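Local coordinates for protein catalase-3 (Neurospora crassa, PDB 4AJ9) that breaks down hydrogen peroxide into oxygen and water with a heme cofactor, and so probably protects the cell from peroxide damage, at residues I199-S202 / Y203-D207; S185-H188 / T189-W192; N371-V374 / S375-N379. All coordinates share one frame; numbering follows the deposited sequence.

Contact 1. Residues I199-S202 / Y203-D207; sequences IPRS and YRHMD
Ser202 meets the His205 ring at its edge. OG of Ser202 lies near the ring plane, 2.7 Å from ND1 of His205, in a hydrogen bond; CB of Ser202 is also in that plane. CG of Arg201 approaches the same ring obliquely, and the two side chains run side by side. The Tyr203 ring stacks on Phe103 and meets the His255 ring at a slant.

The backbone forms a beta-turn. His205 N donates to Ser202 O at 3.1 Å, from above the carbonyl plane. Arg204 N makes a weak bond to Ser202 OG at 2.9 Å, an ST turn. With chi1 at 85°, OG sits between the backbone N and the carbonyl carbon, where it meets both partners. A phenylalanine in place of His205 would probably leave Ser202 OG without its ring partner and the turn less firmly held. Past the turn, CG of Met206 lies 3.8 Å from CB of Pro200.

Arg201 and Arg204 converge on Asp258 of helix 254-264, whose carboxylate probably offsets their like charges. Arg201 also bridges to Asp586 in the C-terminal domain. The buried loop runs from helix 187-193 into strand 208-209; Asp207 binds Lys231 and Thr232 of strand 223-232.

Contact 2. Residues S185-H188 / T189-W192; sequences SALH and TLFW
His188 and Trp192 lie side by side, one turn apart on the short alpha-helix 187-193. Their rings point the same way but meet obliquely, with planes at 49° and the centroid of the His188 ring 4.8 Å from that of the Trp192 five-membered ring. NE2 of His188 comes nearest, 3.1 Å from NE1 of Trp192, at the edge of the indole; CD2 of His188 lies close to the same edge. The His188 ring stands here because CG is anti to the backbone N (chi1 -166°), which swings it along the helix toward the tryptophan. Its ND1 bonds to Thr294 O, which helps fix the rotation of the ring. Trp192 is stacked in turn on Phe448 of helix 443-450.

Leu187 works on another side of the helix. CD2 of Leu187 comes 4.1 Å from CD2 of Leu190, and the two side chains cross at a slant. Leu187 O accepts from Phe191 N at 3.1 Å, and CD1 of the Phe191 ring also approaches that oxygen. Leu187 and Phe191 both pack on helix 474-487, while Leu190 packs on helix 174-182. The helix is thus buried among three others.

The side chain of Thr189 is about 8 Å from the heme. Its OG1 bonds to Val142 O. One residue on, Leu190 N bonds to Ala186 O. Thr189 N, near the helix start, has a water as its partner: the water accepts from it at 2.9 Å and donates to Ser185 O at 2.6 Å.

Contact 3. Residues N371-V374 / S375-N379; sequences NRPV and SGVHN
Pro373 and Val377 touch across an open beta-turn, Pro373 to Gly376, bridged by a water, in the long loop between helix 343-360 and strand 390-391. The loop is consistent with the wrapping segment of catalases, and this part of it lies against a second subunit.

The apolar contact is small. CG of Pro373 meets CG2 of Val377 at 3.7 Å, and the two side chains cross at about a right angle. Val377 carries CG1 anti to the backbone N (chi1 176°); this leaves CG2 beside the N, where it meets the proline. CB of Pro373 also lies 3.9 Å from OG of Ser375, a van der Waals contact.

The backbone turns through Val374 and Ser375. No direct hydrogen bond closes the turn, and Pro373 O and Gly376 N stay 4.8 Å apart. A water fills the place of that bond, donating to the carbonyl and accepting weakly from the amide. Gly376 has a positive phi of 95°. A side chain there would press on the carbonyl oxygen of Ser375, so glycine suits this backbone shape. Ser375 N is buried by the turn and has no partner in the model.

Polar bonds to the second subunit follow the turn. His378 ND1 bonds to Asp13 and Asn379 ND2 to Asp21, both of that subunit, and Pro373 packs on its Phe22.

The bridging water also lies in the plane of the Arg372 guanidinium, at its edge. The water oxygen is 3.1 Å from Pro373 O and, in the weak bond, 3.0 Å from Gly376 N.

Along the chain the order is contact 2, contact 1, contact 3, all in the catalase region. Contacts 2 and 1 are close in sequence: helix 187-193 leads into the loop of 199-207. Their centres are about 19 Å apart and their nearest atoms about 6 Å apart, so they do not touch. Both are buried, each with a side chain about 8 or 9 Å from a heme. Contact 3 stands apart. Its centre is about 33 Å from that of contact 1 and about 39 Å from that of contact 2; in the chain it follows helix 343-360. No other chain touches the first two, which pack within one subunit, while the third borders another copy in the tetramer.

Contact 1. Residues I199-S202 / Y203-D207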
loop_
_atom_site.group_PDB
_atom_site.type_symbol
_atom_site.label_atom_id
_atom_site.label_comp_id
_atom_site.label_asym_id
_atom_site.label_seq_id
_atom_site.Cartn_x
_atom_site.Cartn_y
_atom_site.Cartn_z
ATOM N N ILE C 199 -11.159 -34.339 6.160
ATOM C CA ILE C 199 -11.434 -34.100 7.582
ATOM C C ILE C 199 -10.477 -34.844 8.517
ATOM O O ILE C 199 -10.894 -35.696 9.331
ATOM C CB ILE C 199 -12.896 -34.446 7.956
ATOM C CG1 ILE C 199 -13.288 -35.832 7.419
ATOM C CG2 ILE C 199 -13.833 -33.409 7.414
ATOM C CD1 ILE C 199 -14.745 -36.243 7.775
ATOM N N PRO C 200 -9.181 -34.515 8.422
ATOM C CA PRO C 200 -8.147 -35.160 9.227
ATOM C C PRO C 200 -8.353 -34.877 10.697
ATOM O O PRO C 200 -8.917 -33.835 11.071
ATOM C CB PRO C 200 -6.854 -34.484 8.739
ATOM C CG PRO C 200 -7.302 -33.182 8.173
ATOM C CD PRO C 200 -8.622 -33.478 7.537
ATOM N N ARG C 201 -7.894 -35.808 11.522
ATOM C CA ARG C 201 -7.932 -35.675 12.976
ATOM C C ARG C 201 -7.008 -34.558 13.455
ATOM O O ARG C 201 -7.308 -33.869 14.436
ATOM C CB ARG C 201 -7.563 -37.017 13.624
ATOM C CG ARG C 201 -7.069 -36.922 15.057
ATOM C CD ARG C 201 -8.117 -36.313 16.002
ATOM N NE ARG C 201 -7.625 -36.410 17.371
ATOM C CZ ARG C 201 -6.733 -35.574 17.891
ATOM N NH1 ARG C 201 -6.269 -34.558 17.169
ATOM N NH2 ARG C 201 -6.313 -35.747 19.133
ATOM N N SER C 202 -5.891 -34.360 12.760
ATOM C CA SER C 202 -4.990 -33.248 13.076
ATOM C C SER C 202 -3.977 -33.066 11.962
ATOM O O SER C 202 -3.884 -33.909 11.067
ATOM C CB SER C 202 -4.246 -33.503 14.382
ATOM O OG SER C 202 -3.086 -34.290 14.155
ATOM N N TYR C 203 -3.219 -31.967 12.020
ATOM C CA TYR C 203 -2.133 -31.728 11.068
ATOM C C TYR C 203 -1.112 -32.841 11.220
ATOM O O TYR C 203 -0.472 -33.253 10.251
ATOM C CB TYR C 203 -1.434 -30.402 11.363
ATOM C CG TYR C 203 -2.297 -29.154 11.269
ATOM C CD1 TYR C 203 -3.339 -29.052 10.354
ATOM C CD2 TYR C 203 -2.020 -28.052 12.074
ATOM C CE1 TYR C 203 -4.116 -27.869 10.275
ATOM C CE2 TYR C 203 -2.770 -26.902 12.004
ATOM C CZ TYR C 203 -3.806 -26.805 11.100
ATOM O OH TYR C 203 -4.529 -25.627 11.068
ATOM N N ARG C 204 -0.966 -33.321 12.452
ATOM C CA ARG C 204 0.039 -34.330 12.783
ATOM C C ARG C 204 -0.299 -35.698 12.201
ATOM O O ARG C 204 0.578 -36.561 12.078
ATOM C CB ARG C 204 0.212 -34.431 14.300
ATOM C CG ARG C 204 0.658 -33.130 14.949
ATOM C CD ARG C 204 0.755 -33.259 16.459
ATOM N NE ARG C 204 -0.507 -33.685 17.054
ATOM C CZ ARG C 204 -0.679 -34.811 17.743
ATOM N NH1 ARG C 204 0.336 -35.643 17.941
ATOM N NH2 ARG C 204 -1.876 -35.103 18.239
ATOM N N HIS C 205 -1.568 -35.884 11.842
ATOM C CA HIS C 205 -2.047 -37.144 11.287
ATOM C C HIS C 205 -2.375 -37.052 9.797
ATOM O O HIS C 205 -3.298 -37.721 9.323
ATOM C CB HIS C 205 -3.267 -37.636 12.065
ATOM C CG HIS C 205 -2.970 -37.953 13.498
ATOM N ND1 HIS C 205 -3.003 -36.999 14.492
ATOM C CD2 HIS C 205 -2.605 -39.111 14.099
ATOM C CE1 HIS C 205 -2.687 -37.557 15.646
ATOM N NE2 HIS C 205 -2.433 -38.837 15.434
ATOM N N MET C 206 -1.619 -36.217 9.080
ATOM C CA MET C 206 -1.703 -36.100 7.625
ATOM C C MET C 206 -0.387 -36.501 6.969
ATOM O O MET C 206 0.692 -36.237 7.511
ATOM C CB MET C 206 -1.971 -34.645 7.202
ATOM C CG MET C 206 -3.155 -33.958 7.868
ATOM S SD MET C 206 -3.465 -32.314 7.163
ATOM C CE MET C 206 -1.862 -31.532 7.361
ATOM N N ASP C 207 -0.469 -37.103 5.785
ATOM C CA ASP C 207 0.696 -37.178 4.910
ATOM C C ASP C 207 0.782 -35.870 4.130
ATOM O O ASP C 207 -0.170 -35.100 4.108
ATOM C CB ASP C 207 0.588 -38.352 3.931
ATOM C CG ASP C 207 0.977 -39.678 4.563
ATOM O OD1 ASP C 207 1.563 -39.671 5.666
ATOM O OD2 ASP C 207 0.694 -40.720 3.949
#

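Contact 2. Residues S185-H188 / T189-W192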
loop_
_atom_site.group_PDB
_atom_site.type_symbol
_atom_site.label_atom_id
_atom_site.label_comp_id
_atom_site.label_asym_id
_atom_site.label_seq_id
_atom_site.Cartn_x
_atom_site.Cartn_y
_atom_site.Cartn_z
ATOM N N SER C 185 -11.438 -32.646 -14.768
ATOM C CA SER C 185 -10.135 -32.959 -14.200
ATOM C C SER C 185 -10.241 -32.866 -12.676
ATOM O O SER C 185 -9.514 -33.541 -11.954
ATOM C CB SER C 185 -9.065 -31.996 -14.722
ATOM O OG SER C 185 -9.364 -30.667 -14.335
ATOM N N ALA C 186 -11.175 -32.039 -12.202
ATOM C CA ALA C 186 -11.329 -31.763 -10.770
ATOM C C ALA C 186 -11.829 -32.973 -9.991
ATOM O O ALA C 186 -11.763 -32.998 -8.763
ATOM C CB ALA C 186 -12.282 -30.566 -10.557
ATOM N N LEU C 187 -12.311 -33.992 -10.694
ATOM C CA LEU C 187 -12.976 -35.097 -10.000
ATOM C C LEU C 187 -12.035 -35.885 -9.096
ATOM O O LEU C 187 -12.460 -36.466 -8.084
ATOM C CB LEU C 187 -13.677 -36.027 -10.992
ATOM C CG LEU C 187 -14.853 -35.363 -11.707
ATOM C CD1 LEU C 187 -15.278 -36.192 -12.906
ATOM C CD2 LEU C 187 -16.030 -35.125 -10.749
ATOM N N HIS C 188 -10.755 -35.907 -9.435
ATOM C CA HIS C 188 -9.837 -36.737 -8.662
ATOM C C HIS C 188 -9.617 -36.118 -7.294
ATOM O O HIS C 188 -9.872 -36.752 -6.265
ATOM C CB HIS C 188 -8.513 -36.985 -9.402
ATOM C CG HIS C 188 -7.679 -38.081 -8.799
ATOM N ND1 HIS C 188 -6.425 -38.412 -9.271
ATOM C CD2 HIS C 188 -7.920 -38.914 -7.757
ATOM C CE1 HIS C 188 -5.930 -39.398 -8.543
ATOM N NE2 HIS C 188 -6.815 -39.720 -7.615
ATOM N N THR C 189 -9.166 -34.870 -7.270
ATOM C CA THR C 189 -8.968 -34.194 -6.001
ATOM C C THR C 189 -10.278 -34.148 -5.222
ATOM O O THR C 189 -10.282 -34.265 -4.001
ATOM C CB THR C 189 -8.386 -32.771 -6.192
ATOM O OG1 THR C 189 -7.138 -32.865 -6.882
ATOM C CG2 THR C 189 -8.143 -32.093 -4.839
ATOM N N LEU C 190 -11.399 -34.012 -5.928
ATOM C CA LEU C 190 -12.693 -34.000 -5.263
ATOM C C LEU C 190 -12.904 -35.274 -4.424
ATOM O O LEU C 190 -13.266 -35.200 -3.250
ATOM C CB LEU C 190 -13.822 -33.807 -6.281
ATOM C CG LEU C 190 -15.254 -33.772 -5.736
ATOM C CD1 LEU C 190 -15.477 -32.610 -4.747
ATOM C CD2 LEU C 190 -16.237 -33.707 -6.893
ATOM N N PHE C 191 -12.664 -36.439 -5.020
ATOM C CA PHE C 191 -12.817 -37.713 -4.308
ATOM C C PHE C 191 -11.943 -37.773 -3.051
ATOM O O PHE C 191 -12.372 -38.252 -1.999
ATOM C CB PHE C 191 -12.520 -38.898 -5.244
ATOM C CG PHE C 191 -13.736 -39.431 -5.954
ATOM C CD1 PHE C 191 -14.539 -38.591 -6.709
ATOM C CD2 PHE C 191 -14.095 -40.764 -5.837
ATOM C CE1 PHE C 191 -15.667 -39.077 -7.342
ATOM C CE2 PHE C 191 -15.223 -41.254 -6.467
ATOM C CZ PHE C 191 -16.012 -40.409 -7.217
ATOM N N TRP C 192 -10.710 -37.289 -3.159
ATOM C CA TRP C 192 -9.827 -37.240 -2.001
ATOM C C TRP C 192 -10.394 -36.304 -0.926
ATOM O O TRP C 192 -10.332 -36.604 0.271
ATOM C CB TRP C 192 -8.431 -36.751 -2.398
ATOM C CG TRP C 192 -7.532 -37.790 -3.064
ATOM C CD1 TRP C 192 -7.501 -38.113 -4.393
ATOM C CD2 TRP C 192 -6.522 -38.604 -2.432
ATOM N NE1 TRP C 192 -6.543 -39.078 -4.624
ATOM C CE2 TRP C 192 -5.928 -39.392 -3.442
ATOM C CE3 TRP C 192 -6.056 -38.728 -1.119
ATOM C CZ2 TRP C 192 -4.902 -40.303 -3.180
ATOM C CZ3 TRP C 192 -5.043 -39.644 -0.855
ATOM C CH2 TRP C 192 -4.472 -40.414 -1.886
HETATM O O HOH W 1 -8.207 -33.705 -9.694
#

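Contact 3. Residues N371-V374 / S375-N379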
loop_
_atom_site.group_PDB
_atom_site.type_symbol
_atom_site.label_atom_id
_atom_site.label_comp_id
_atom_site.label_asym_id
_atom_site.label_seq_id
_atom_site.Cartn_x
_atom_site.Cartn_y
_atom_site.Cartn_z
ATOM N N ASN C 371 11.095 -14.725 7.020
ATOM C CA ASN C 371 11.421 -14.999 5.618
ATOM C C ASN C 371 12.918 -15.007 5.292
ATOM O O ASN C 371 13.329 -15.555 4.273
ATOM C CB ASN C 371 10.703 -14.009 4.702
ATOM C CG ASN C 371 9.231 -14.317 4.567
ATOM O OD1 ASN C 371 8.833 -15.482 4.550
ATOM N ND2 ASN C 371 8.413 -13.275 4.477
ATOM N N ARG C 372 13.738 -14.387 6.139
ATOM C CA ARG C 372 15.173 -14.335 5.854
ATOM C C ARG C 372 15.790 -15.722 5.737
ATOM O O ARG C 372 15.470 -16.619 6.517
ATOM C CB ARG C 372 15.922 -13.561 6.945
ATOM C CG ARG C 372 15.612 -12.090 7.009
ATOM C CD ARG C 372 16.511 -11.428 8.031
ATOM N NE ARG C 372 17.914 -11.619 7.675
ATOM C CZ ARG C 372 18.924 -10.986 8.258
ATOM N NH1 ARG C 372 18.684 -10.116 9.230
ATOM N NH2 ARG C 372 20.170 -11.220 7.870
ATOM N N PRO C 373 16.694 -15.899 4.763
ATOM C CA PRO C 373 17.490 -17.128 4.699
ATOM C C PRO C 373 18.548 -17.082 5.783
ATOM O O PRO C 373 18.771 -16.001 6.326
ATOM C CB PRO C 373 18.166 -17.033 3.327
ATOM C CG PRO C 373 18.328 -15.560 3.112
ATOM C CD PRO C 373 17.064 -14.945 3.706
ATOM N N VAL C 374 19.170 -18.219 6.099
ATOM C CA VAL C 374 20.317 -18.230 7.008
ATOM C C VAL C 374 21.648 -18.102 6.252
ATOM O O VAL C 374 22.697 -17.955 6.863
ATOM C CB VAL C 374 20.358 -19.503 7.887
ATOM C CG1 VAL C 374 19.145 -19.550 8.822
ATOM C CG2 VAL C 374 20.427 -20.747 7.025
ATOM N N SER C 375 21.593 -18.129 4.927
ATOM C CA SER C 375 22.799 -18.228 4.096
ATOM C C SER C 375 23.364 -16.940 3.474
ATOM O O SER C 375 24.360 -16.996 2.746
ATOM C CB SER C 375 22.558 -19.240 2.970
ATOM O OG SER C 375 21.451 -18.836 2.183
ATOM N N GLY C 376 22.760 -15.789 3.726
ATOM C CA GLY C 376 23.377 -14.556 3.250
ATOM C C GLY C 376 22.846 -14.079 1.912
ATOM O O GLY C 376 22.640 -14.868 0.984
ATOM N N VAL C 377 22.597 -12.777 1.821
ATOM C CA VAL C 377 22.065 -12.177 0.600
ATOM C C VAL C 377 23.040 -11.122 0.078
ATOM O O VAL C 377 23.406 -10.180 0.793
ATOM C CB VAL C 377 20.683 -11.521 0.845
ATOM C CG1 VAL C 377 20.179 -10.815 -0.421
ATOM C CG2 VAL C 377 19.679 -12.562 1.328
ATOM N N HIS C 378 23.448 -11.282 -1.172
ATOM C CA HIS C 378 24.426 -10.388 -1.773
ATOM C C HIS C 378 24.059 -10.164 -3.221
ATOM O O HIS C 378 24.247 -11.033 -4.068
ATOM C CB HIS C 378 25.824 -10.983 -1.672
ATOM C CG HIS C 378 26.228 -11.296 -0.266
ATOM N ND1 HIS C 378 26.654 -10.327 0.615
ATOM C CD2 HIS C 378 26.224 -12.461 0.425
ATOM C CE1 HIS C 378 26.910 -10.883 1.787
ATOM N NE2 HIS C 378 26.656 -12.177 1.697
ATOM N N ASN C 379 23.519 -8.992 -3.498
ATOM C CA ASN C 379 23.159 -8.656 -4.861
ATOM C C ASN C 379 23.017 -7.156 -5.005
ATOM O O ASN C 379 23.349 -6.405 -4.096
ATOM C CB ASN C 379 21.865 -9.373 -5.267
ATOM C CG ASN C 379 20.693 -9.000 -4.377
ATOM O OD1 ASN C 379 20.535 -7.850 -3.991
ATOM N ND2 ASN C 379 19.870 -9.980 -4.050
HETATM O O HOH W 2 21.170 -14.104 5.632
#